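Exoribonuclease II, mitochondrial (Candida glabrata, PDB 6F3H) probably degrades RNA from the 3' end as the metal-dependent exoribonuclease component of the mitochondrial degradosome. Local coordinates at residues N352-N357 with S750-L755. The protein carries 1 engineered substitution. Numbering follows the deposited sequence.
Sequences NFILGN and STYWTL
N352 and Y752 both carry CG anti to the backbone N (chi1 -169° and 165°), and this brings amide and ring alongside each other, running antiparallel. OD1 of N352 sits over one face of the Y752 ring, near its CD2-CE2 side and 3.4 Å from CD2. The rest of the amide runs out past that side, its plane 17° from the ring. CG of N352 is 3.6 Å from CE2 of Y752. The indole of W753 stands steeply to this amide. ND2 of N352 comes within 3.6 Å of NE1 of W753, but these two donors do not bond each other. Both turn to the D465 carboxylate, where ND2 hydrogen-bonds to OD2 and NE1 to OD1. I354 adds an apolar touch, with CD1 3.7 Å from CB of Y752. Its backbone N also makes a weak hydrogen bond to OD1 of N352, at 3.3 Å. The contact joins the loop between helices 334-343 and 369-378 to helix 725-761, away from the magnesium site. The chemistry implies a buried amide nearly parallel to a tyrosine ring, with D465 linking loop to helix; its negative charge is probably offset in part by the two N-H donors.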
# COMPACT_ATOMS: atom_id res chain seq x y z
N ASN A 352 -10.91 -12.92 12.55
CA ASN A 352 -10.09 -11.77 12.27
C ASN A 352 -11.06 -10.63 12.05
O ASN A 352 -11.82 -10.62 11.08
CB ASN A 352 -9.20 -11.98 11.06
CG ASN A 352 -8.19 -10.91 10.96
OD1 ASN A 352 -8.15 -10.02 11.81
ND2 ASN A 352 -7.37 -10.94 9.92
N PHE A 353 -11.02 -9.68 12.95
CA PHE A 353 -11.95 -8.57 12.90
C PHE A 353 -11.46 -7.43 12.04
O PHE A 353 -12.27 -6.59 11.64
CB PHE A 353 -12.18 -8.04 14.31
CG PHE A 353 -12.88 -8.99 15.21
CD1 PHE A 353 -14.23 -9.23 15.06
CD2 PHE A 353 -12.19 -9.64 16.20
CE1 PHE A 353 -14.88 -10.10 15.88
CE2 PHE A 353 -12.83 -10.51 17.03
CZ PHE A 353 -14.18 -10.74 16.86
N ILE A 354 -10.16 -7.36 11.79
CA ILE A 354 -9.59 -6.42 10.84
C ILE A 354 -10.37 -6.48 9.55
O ILE A 354 -10.49 -5.48 8.82
CB ILE A 354 -8.11 -6.76 10.64
CG1 ILE A 354 -7.42 -6.85 12.00
CG2 ILE A 354 -7.44 -5.74 9.75
CD1 ILE A 354 -6.02 -7.38 11.92
N LEU A 355 -10.92 -7.64 9.24
CA LEU A 355 -11.67 -7.79 8.02
C LEU A 355 -12.91 -6.92 8.01
O LEU A 355 -13.48 -6.67 6.95
CB LEU A 355 -12.05 -9.25 7.85
CG LEU A 355 -10.79 -10.08 8.09
CD1 LEU A 355 -11.06 -11.56 8.01
CD2 LEU A 355 -9.71 -9.67 7.09
N GLY A 356 -13.35 -6.46 9.16
CA GLY A 356 -14.45 -5.53 9.23
C GLY A 356 -14.10 -4.10 8.90
O GLY A 356 -14.98 -3.24 8.90
N ASN A 357 -12.83 -3.79 8.64
CA ASN A 357 -12.43 -2.41 8.53
C ASN A 357 -13.00 -1.79 7.25
O ASN A 357 -12.96 -2.39 6.17
CB ASN A 357 -10.92 -2.32 8.59
CG ASN A 357 -10.45 -0.92 8.65
OD1 ASN A 357 -10.72 -0.15 7.73
ND2 ASN A 357 -9.77 -0.54 9.73
N SER A 750 -1.26 -9.72 8.99
CA SER A 750 -0.20 -10.69 9.20
C SER A 750 0.38 -10.55 10.59
O SER A 750 0.64 -11.55 11.26
CB SER A 750 0.86 -10.50 8.14
OG SER A 750 0.33 -10.76 6.85
N THR A 751 0.58 -9.33 11.04
CA THR A 751 0.90 -9.08 12.44
C THR A 751 -0.09 -9.75 13.37
O THR A 751 0.30 -10.41 14.35
CB THR A 751 0.95 -7.61 12.71
OG1 THR A 751 1.89 -7.03 11.81
CG2 THR A 751 1.42 -7.40 14.07
N TYR A 752 -1.39 -9.56 13.12
CA TYR A 752 -2.39 -10.16 13.99
C TYR A 752 -2.11 -11.64 14.12
O TYR A 752 -2.11 -12.18 15.22
CB TYR A 752 -3.79 -9.93 13.44
CG TYR A 752 -4.89 -10.80 14.04
CD1 TYR A 752 -5.29 -10.65 15.36
CD2 TYR A 752 -5.56 -11.74 13.27
CE1 TYR A 752 -6.33 -11.42 15.90
CE2 TYR A 752 -6.59 -12.52 13.81
CZ TYR A 752 -6.96 -12.37 15.11
OH TYR A 752 -7.98 -13.19 15.52
N TRP A 753 -1.78 -12.29 12.99
CA TRP A 753 -1.57 -13.73 12.99
C TRP A 753 -0.20 -14.12 13.53
O TRP A 753 -0.08 -15.14 14.22
CB TRP A 753 -1.76 -14.28 11.58
CG TRP A 753 -3.18 -14.23 11.10
CD1 TRP A 753 -3.67 -13.44 10.12
CD2 TRP A 753 -4.30 -14.99 11.60
NE1 TRP A 753 -5.01 -13.67 9.94
CE2 TRP A 753 -5.43 -14.61 10.85
CE3 TRP A 753 -4.46 -15.95 12.59
CZ2 TRP A 753 -6.69 -15.14 11.06
CZ3 TRP A 753 -5.72 -16.49 12.80
CH2 TRP A 753 -6.82 -16.08 12.04
N THR A 754 0.85 -13.37 13.20
CA THR A 754 2.13 -13.60 13.87
C THR A 754 1.93 -13.65 15.37
O THR A 754 2.35 -14.61 16.03
CB THR A 754 3.11 -12.50 13.54
OG1 THR A 754 3.23 -12.38 12.13
CG2 THR A 754 4.46 -12.81 14.13
N LEU A 755 1.26 -12.63 15.92
CA LEU A 755 1.10 -12.52 17.37
C LEU A 755 0.17 -13.58 17.93
O LEU A 755 0.48 -14.19 18.96
CB LEU A 755 0.58 -11.14 17.74
CG LEU A 755 1.41 -9.91 17.36
CD1 LEU A 755 0.87 -8.67 18.06
CD2 LEU A 755 2.87 -10.09 17.66